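Local coordinates for Alr4995 protein (Nostoc sp., PDB 6LRF) that probably acts as a bifunctional enzyme, breaking down arginine as an arginine dihydrolase and converting ornithine as an ornithine cyclodeaminase, at residues T58-K61 with D65-F68; S83-L86 with G92-P95; T250-F255 with K263-R268. All coordinates share one frame; numbering follows the deposited sequence.

Contact 1: T58-K61 with D65-F68; sequences TPQK and DLVF
L66 reaches across to the backbone of T58, P59 and Q60 within one long loop of the GME-family domain, the connection from strand 53-56 to strand 73-76. The loop doubles back, and its return limb, 65-68, makes a type I beta turn closed by the bond from F68 N to D65 O. L66, at the second position of that turn, is thereby aimed at the outgoing limb.

Its CG lies anti to the backbone N (chi1 -159°), which carries the methyl CD2 to the other limb. This one methyl makes all the close contacts. It rests 3.9 Å from P59 CA and 4.0 Å from Q60 N, so it meets main chain more than side chain. Leucine suits the place because a compact branched end can sit against this backbone while the L66 side chain also packs on E93 and F97 of helix 93-103. P59 suits its own place because its ring holds phi at -58°, giving a polyproline-like backbone.

The Q60 and L66 side chains cross obliquely, Q60 CG lying 4.2 Å from L66 CD2. Beyond CG the glutamine bends, returning the amide to its own segment. Q60 NE2 donates to T58 O over 3.0 Å, arriving well above the carbonyl plane, and that same oxygen, T58 O, lies 3.7 Å from L66 CD2.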
loop_
_atom_site.group_PDB
_atom_site.type_symbol
_atom_site.label_atom_id
_atom_site.label_comp_id
_atom_site.label_asym_id
_atom_site.label_seq_id
_atom_site.Cartn_x
_atom_site.Cartn_y
_atom_site.Cartn_z
ATOM N N THR B 58 -30.810 -10.919 -54.323
ATOM C CA THR B 58 -29.772 -10.694 -55.327
ATOM C C THR B 58 -28.609 -9.894 -54.753
ATOM O O THR B 58 -28.779 -8.724 -54.395
ATOM C CB THR B 58 -30.319 -9.951 -56.541
ATOM O OG1 THR B 58 -31.402 -10.697 -57.101
ATOM C CG2 THR B 58 -29.230 -9.777 -57.570
ATOM N N PRO B 59 -27.421 -10.519 -54.667
ATOM C CA PRO B 59 -26.237 -9.844 -54.115
ATOM C C PRO B 59 -25.897 -8.573 -54.879
ATOM O O PRO B 59 -26.188 -8.463 -56.065
ATOM C CB PRO B 59 -25.122 -10.893 -54.256
ATOM C CG PRO B 59 -25.642 -11.898 -55.236
ATOM C CD PRO B 59 -27.128 -11.900 -55.086
ATOM N N GLN B 60 -25.308 -7.608 -54.188
ATOM C CA GLN B 60 -24.994 -6.326 -54.792
ATOM C C GLN B 60 -23.542 -5.950 -54.491
ATOM O O GLN B 60 -23.085 -6.076 -53.351
ATOM C CB GLN B 60 -25.948 -5.246 -54.278
ATOM C CG GLN B 60 -27.433 -5.579 -54.462
ATOM C CD GLN B 60 -27.885 -5.491 -55.908
ATOM O OE1 GLN B 60 -27.399 -4.653 -56.671
ATOM N NE2 GLN B 60 -28.828 -6.347 -56.292
ATOM N N LYS B 61 -22.817 -5.510 -55.517
ATOM C CA LYS B 61 -21.451 -5.033 -55.333
ATOM C C LYS B 61 -21.456 -3.836 -54.391
ATOM O O LYS B 61 -22.282 -2.928 -54.543
ATOM C CB LYS B 61 -20.813 -4.638 -56.671
ATOM C CG LYS B 61 -20.231 -5.783 -57.508
ATOM C CD LYS B 61 -18.821 -5.417 -58.019
ATOM C CE LYS B 61 -18.420 -6.120 -59.329
ATOM N NZ LYS B 61 -19.025 -7.465 -59.537
ATOM N N ASP B 65 -22.073 -7.050 -46.597
ATOM C CA ASP B 65 -22.745 -7.627 -45.442
ATOM C C ASP B 65 -24.203 -7.937 -45.764
ATOM O O ASP B 65 -24.961 -8.381 -44.900
ATOM C CB ASP B 65 -22.628 -6.696 -44.236
ATOM C CG ASP B 65 -21.209 -6.646 -43.676
ATOM O OD1 ASP B 65 -20.615 -7.729 -43.449
ATOM O OD2 ASP B 65 -20.683 -5.529 -43.482
ATOM N N LEU B 66 -24.576 -7.747 -47.026
ATOM C CA LEU B 66 -25.892 -8.160 -47.496
ATOM C C LEU B 66 -26.107 -9.666 -47.271
ATOM O O LEU B 66 -27.240 -10.138 -47.218
ATOM C CB LEU B 66 -26.067 -7.797 -48.971
ATOM C CG LEU B 66 -27.511 -7.698 -49.459
ATOM C CD1 LEU B 66 -28.105 -6.370 -49.042
ATOM C CD2 LEU B 66 -27.609 -7.890 -50.971
ATOM N N VAL B 67 -25.020 -10.417 -47.106
ATOM C CA VAL B 67 -25.117 -11.840 -46.804
ATOM C C VAL B 67 -25.750 -12.088 -45.430
ATOM O O VAL B 67 -26.216 -13.189 -45.136
ATOM C CB VAL B 67 -23.733 -12.521 -46.837
ATOM C CG1 VAL B 67 -23.176 -12.528 -48.250
ATOM C CG2 VAL B 67 -22.768 -11.815 -45.881
ATOM N N PHE B 68 -25.758 -11.064 -44.587
ATOM C CA PHE B 68 -26.285 -11.203 -43.233
ATOM C C PHE B 68 -27.764 -10.818 -43.207
ATOM O O PHE B 68 -28.162 -9.783 -42.651
ATOM C CB PHE B 68 -25.456 -10.369 -42.260
ATOM C CG PHE B 68 -24.059 -10.918 -42.047
ATOM C CD1 PHE B 68 -23.863 -12.290 -41.870
ATOM C CD2 PHE B 68 -22.951 -10.076 -42.053
ATOM C CE1 PHE B 68 -22.585 -12.810 -41.682
ATOM C CE2 PHE B 68 -21.664 -10.581 -41.861
ATOM C CZ PHE B 68 -21.477 -11.946 -41.677
#

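Contact 2: S83-L86 with G92-P95; sequences SRFL and GEEP
E94 stretches from the first turn of helix 93-103 to the loop residues S83, R84 and F85 and is gripped by both main chain and side chain there. From CB, which points toward the loop, CG stands anti to the carbonyl carbon (chi1 -68°) and the chain then runs extended. CG slips between S83 O, at 3.7 Å, and the edge of the F85 ring, where it lies 3.8 Å from CD2 in the ring plane. CD brings the carboxylate beside R84.

The two carboxylate oxygens of E94 have separate partners. OE1 takes a salt bridge from R84 NH2 at 2.8 Å, met on its syn side, somewhat out of the carboxylate plane but in the guanidinium plane; the two planes are turned 68° apart. A water bound to S83 O also donates weakly to OE1. OE2 receives F85 N on its anti side, from well out of the carboxylate plane, over 2.9 Å with a nearly straight N-H angle of 169°. E94 OE2 also lies 3.5 Å from F85 CD2, with ring and carboxylate nearly coplanar.

Glutamate fits because it has the length and both acceptors; a leucine in its place would probably leave the R84 charge without this mate and the F85 N-H without its acceptor. R84 is steadied by its NE bond to K113 O. F85 also nears E93, whose carboxylate is paired with R90. The contact therefore ties the loop after strand 79-82 to the start of helix 93-103, with the short helix 88-91 making the connection between them.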
loop_
_atom_site.group_PDB
_atom_site.type_symbol
_atom_site.label_atom_id
_atom_site.label_comp_id
_atom_site.label_asym_id
_atom_site.label_seq_id
_atom_site.Cartn_x
_atom_site.Cartn_y
_atom_site.Cartn_z
ATOM N N SER B 83 -35.218 -3.267 -41.023
ATOM C CA SER B 83 -34.079 -2.737 -40.290
ATOM C C SER B 83 -33.725 -1.324 -40.722
ATOM O O SER B 83 -33.783 -0.981 -41.912
ATOM C CB SER B 83 -32.862 -3.638 -40.454
ATOM O OG SER B 83 -33.039 -4.835 -39.710
ATOM N N ARG B 84 -33.387 -0.504 -39.731
ATOM C CA ARG B 84 -32.694 0.748 -39.964
ATOM C C ARG B 84 -31.295 0.623 -39.332
ATOM O O ARG B 84 -31.164 0.583 -38.102
ATOM C CB ARG B 84 -33.476 1.928 -39.380
ATOM C CG ARG B 84 -32.791 3.300 -39.539
ATOM C CD ARG B 84 -32.320 3.556 -40.968
ATOM N NE ARG B 84 -31.718 4.883 -41.134
ATOM C CZ ARG B 84 -31.184 5.335 -42.269
ATOM N NH1 ARG B 84 -30.662 6.556 -42.323
ATOM N NH2 ARG B 84 -31.167 4.566 -43.355
ATOM N N PHE B 85 -30.256 0.517 -40.159
ATOM C CA PHE B 85 -28.917 0.224 -39.630
ATOM C C PHE B 85 -28.305 1.467 -38.983
ATOM O O PHE B 85 -28.541 2.587 -39.425
ATOM C CB PHE B 85 -27.977 -0.318 -40.724
ATOM C CG PHE B 85 -28.338 -1.702 -41.209
ATOM C CD1 PHE B 85 -27.880 -2.830 -40.542
ATOM C CD2 PHE B 85 -29.147 -1.874 -42.330
ATOM C CE1 PHE B 85 -28.203 -4.115 -40.985
ATOM C CE2 PHE B 85 -29.487 -3.153 -42.783
ATOM C CZ PHE B 85 -29.014 -4.279 -42.110
ATOM N N LEU B 86 -27.539 1.246 -37.918
ATOM C CA LEU B 86 -26.812 2.312 -37.240
ATOM C C LEU B 86 -25.712 2.875 -38.137
ATOM O O LEU B 86 -25.635 4.074 -38.354
ATOM C CB LEU B 86 -26.208 1.789 -35.932
ATOM C CG LEU B 86 -25.242 2.703 -35.174
ATOM C CD1 LEU B 86 -25.972 3.926 -34.665
ATOM C CD2 LEU B 86 -24.614 1.933 -34.023
ATOM N N GLY B 92 -27.020 1.025 -47.064
ATOM C CA GLY B 92 -27.342 0.876 -48.471
ATOM C C GLY B 92 -27.954 -0.483 -48.772
ATOM O O GLY B 92 -28.493 -0.710 -49.859
ATOM N N GLU B 93 -27.857 -1.399 -47.815
ATOM C CA GLU B 93 -28.511 -2.692 -47.945
ATOM C C GLU B 93 -30.028 -2.528 -47.894
ATOM O O GLU B 93 -30.766 -3.358 -48.437
ATOM C CB GLU B 93 -28.063 -3.654 -46.845
ATOM C CG GLU B 93 -26.563 -3.870 -46.741
ATOM C CD GLU B 93 -26.167 -4.823 -45.602
ATOM O OE1 GLU B 93 -27.032 -5.575 -45.083
ATOM O OE2 GLU B 93 -24.979 -4.809 -45.212
ATOM N N GLU B 94 -30.485 -1.450 -47.257
ATOM C CA GLU B 94 -31.902 -1.277 -46.936
ATOM C C GLU B 94 -32.856 -1.282 -48.135
ATOM O O GLU B 94 -33.893 -1.965 -48.083
ATOM C CB GLU B 94 -32.089 0.002 -46.119
ATOM C CG GLU B 94 -31.480 -0.130 -44.739
ATOM C CD GLU B 94 -31.445 1.179 -43.958
ATOM O OE1 GLU B 94 -32.168 2.135 -44.318
ATOM O OE2 GLU B 94 -30.686 1.248 -42.973
ATOM N N PRO B 95 -32.533 -0.534 -49.214
ATOM C CA PRO B 95 -33.398 -0.648 -50.393
ATOM C C PRO B 95 -33.544 -2.080 -50.923
ATOM O O PRO B 95 -34.657 -2.475 -51.276
ATOM C CB PRO B 95 -32.685 0.235 -51.421
ATOM C CG PRO B 95 -32.032 1.270 -50.594
ATOM C CD PRO B 95 -31.526 0.530 -49.394
HETATM O O HOH W 1 -34.858 1.352 -42.844
#

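Contact 3: T250-F255 with K263-R268; sequences TPLTEF and KCLTLR
L252 meets L265 methyl to methyl, CD2 to CD1 at 3.9 Å, as the two side chains slide past each other in opposite directions. Its backbone oxygen accepts a bond from F255 N, starting the short, weakly bonded helical turn that follows. That turn carries T253 and E254 away from the contact to helix 34-49: T253 OG1 bonds Q40, and E254 pairs with R36.

F255 comes next. With its CG anti to the carbonyl carbon (chi1 -68°), the ring offers one face to the leucine. L265 CD1 sits over that face, 4.1 Å from the ring centroid and 20° off the normal, a CH-pi contact displaced toward the rim near F255 CD2. The second methyl, L265 CD2, reaches F255 CD1 at 4.1 Å.

Leucine suits this position because CD1 can meet L252 and the F255 face together while CD2 adds its ring contact; phenylalanine supplies the flat apolar face. L265 also packs on L44 of helix 34-49, and the F255 ring meets that of Y15. All three touching residues are buried, an apolar cluster joining the turn after strand 246-249 to the approach to strand 267-268, consistent with the alpha/beta propeller fold of the GME superfamily.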
loop_
_atom_site.group_PDB
_atom_site.type_symbol
_atom_site.label_atom_id
_atom_site.label_comp_id
_atom_site.label_asym_id
_atom_site.label_seq_id
_atom_site.Cartn_x
_atom_site.Cartn_y
_atom_site.Cartn_z
ATOM N N THR B 250 -21.133 -27.154 -39.346
ATOM C CA THR B 250 -20.604 -26.808 -40.665
ATOM C C THR B 250 -19.698 -25.597 -40.483
ATOM O O THR B 250 -20.111 -24.585 -39.909
ATOM C CB THR B 250 -21.724 -26.509 -41.726
ATOM O OG1 THR B 250 -21.132 -26.010 -42.938
ATOM C CG2 THR B 250 -22.754 -25.494 -41.203
ATOM N N PRO B 251 -18.446 -25.702 -40.950
ATOM C CA PRO B 251 -17.494 -24.607 -40.745
ATOM C C PRO B 251 -17.971 -23.319 -41.407
ATOM O O PRO B 251 -18.404 -23.355 -42.565
ATOM C CB PRO B 251 -16.207 -25.128 -41.399
ATOM C CG PRO B 251 -16.662 -26.121 -42.396
ATOM C CD PRO B 251 -17.886 -26.770 -41.795
ATOM N N LEU B 252 -17.907 -22.213 -40.661
ATOM C CA LEU B 252 -18.303 -20.891 -41.146
ATOM C C LEU B 252 -17.296 -19.851 -40.679
ATOM O O LEU B 252 -17.644 -18.690 -40.461
ATOM C CB LEU B 252 -19.706 -20.517 -40.649
ATOM C CG LEU B 252 -20.894 -21.312 -41.190
ATOM C CD1 LEU B 252 -22.084 -21.196 -40.248
ATOM C CD2 LEU B 252 -21.273 -20.839 -42.591
ATOM N N THR B 253 -16.044 -20.279 -40.530
ATOM C CA THR B 253 -14.989 -19.425 -39.977
ATOM C C THR B 253 -14.737 -18.160 -40.796
ATOM O O THR B 253 -14.324 -17.138 -40.252
ATOM C CB THR B 253 -13.649 -20.200 -39.846
ATOM O OG1 THR B 253 -13.217 -20.653 -41.139
ATOM C CG2 THR B 253 -13.805 -21.401 -38.900
ATOM N N GLU B 254 -14.995 -18.222 -42.099
ATOM C CA GLU B 254 -14.780 -17.062 -42.965
ATOM C C GLU B 254 -15.794 -15.952 -42.686
ATOM O O GLU B 254 -15.570 -14.788 -43.022
ATOM C CB GLU B 254 -14.849 -17.475 -44.438
ATOM C CG GLU B 254 -13.959 -16.657 -45.352
ATOM C CD GLU B 254 -12.487 -16.741 -44.963
ATOM O OE1 GLU B 254 -12.068 -17.768 -44.377
ATOM O OE2 GLU B 254 -11.746 -15.771 -45.246
ATOM N N PHE B 255 -16.919 -16.307 -42.075
ATOM C CA PHE B 255 -17.916 -15.292 -41.774
ATOM C C PHE B 255 -17.775 -14.848 -40.331
ATOM O O PHE B 255 -18.203 -13.745 -39.977
ATOM C CB PHE B 255 -19.327 -15.802 -42.076
ATOM C CG PHE B 255 -19.574 -16.008 -43.538
ATOM C CD1 PHE B 255 -19.867 -14.929 -44.362
ATOM C CD2 PHE B 255 -19.469 -17.275 -44.102
ATOM C CE1 PHE B 255 -20.079 -15.113 -45.729
ATOM C CE2 PHE B 255 -19.674 -17.462 -45.464
ATOM C CZ PHE B 255 -19.982 -16.377 -46.276
ATOM N N LYS B 263 -26.865 -18.399 -37.933
ATOM C CA LYS B 263 -28.110 -17.664 -37.749
ATOM C C LYS B 263 -28.067 -16.293 -38.450
ATOM O O LYS B 263 -29.079 -15.844 -38.988
ATOM C CB LYS B 263 -28.402 -17.503 -36.248
ATOM C CG LYS B 263 -29.684 -16.746 -35.884
ATOM C CD LYS B 263 -30.945 -17.570 -36.136
ATOM C CE LYS B 263 -32.058 -17.198 -35.151
ATOM N NZ LYS B 263 -31.986 -18.015 -33.908
ATOM N N CYS B 264 -26.899 -15.642 -38.456
ATOM C CA CYS B 264 -26.748 -14.326 -39.081
ATOM C C CYS B 264 -26.960 -14.389 -40.584
ATOM O O CYS B 264 -27.417 -13.425 -41.193
ATOM C CB CYS B 264 -25.359 -13.736 -38.802
ATOM S SG CYS B 264 -25.156 -12.991 -37.169
ATOM N N LEU B 265 -26.612 -15.533 -41.172
ATOM C CA LEU B 265 -26.662 -15.720 -42.618
ATOM C C LEU B 265 -28.067 -16.088 -43.125
ATOM O O LEU B 265 -28.277 -16.228 -44.331
ATOM C CB LEU B 265 -25.648 -16.799 -43.024
ATOM C CG LEU B 265 -24.187 -16.331 -42.949
ATOM C CD1 LEU B 265 -23.211 -17.506 -43.097
ATOM C CD2 LEU B 265 -23.919 -15.254 -43.995
ATOM N N THR B 266 -29.015 -16.222 -42.196
ATOM C CA THR B 266 -30.372 -16.670 -42.497
ATOM C C THR B 266 -31.431 -15.755 -41.879
ATOM O O THR B 266 -31.208 -15.128 -40.844
ATOM C CB THR B 266 -30.650 -18.116 -41.967
ATOM O OG1 THR B 266 -30.762 -18.098 -40.532
ATOM C CG2 THR B 266 -29.559 -19.099 -42.389
ATOM N N LEU B 267 -32.599 -15.707 -42.508
ATOM C CA LEU B 267 -33.762 -15.065 -41.918
ATOM C C LEU B 267 -34.974 -15.966 -42.140
ATOM O O LEU B 267 -35.304 -16.299 -43.281
ATOM C CB LEU B 267 -33.977 -13.684 -42.529
ATOM C CG LEU B 267 -35.204 -12.903 -42.068
ATOM C CD1 LEU B 267 -35.132 -12.581 -40.582
ATOM C CD2 LEU B 267 -35.343 -11.642 -42.882
ATOM N N ARG B 268 -35.619 -16.391 -41.060
ATOM C CA ARG B 268 -36.837 -17.182 -41.191
ATOM C C ARG B 268 -38.008 -16.276 -41.581
ATOM O O ARG B 268 -38.390 -15.384 -40.824
ATOM C CB ARG B 268 -37.137 -17.926 -39.890
ATOM C CG ARG B 268 -38.461 -18.672 -39.887
ATOM C CD ARG B 268 -38.466 -19.809 -38.872
ATOM N NE ARG B 268 -39.774 -20.467 -38.810
ATOM C CZ ARG B 268 -39.967 -21.692 -38.332
ATOM N NH1 ARG B 268 -38.934 -22.392 -37.881
ATOM N NH2 ARG B 268 -41.183 -22.221 -38.318
#

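How the contacts relate
Contact 1 lies between the other two and touches both. Its centre is about 12 Å from that of contact 2, which it meets through E93: E93 OE2 lies 3.2 Å from D65 CB. About 13 Å separates the centres of contacts 1 and 3, joined where L265 CD2 comes 3.3 Å from V67 O and 3.6 Å from F68 CE1. Contacts 2 and 3 do not touch; their nearest atoms are about 8 Å apart and their centres about 19 Å. The turn 65-68 thus bridges helix 93-103 and the 263-268 segment. All three contacts fall within the GME-family region, probably the dihydrolase part of the enzyme, here without ligand.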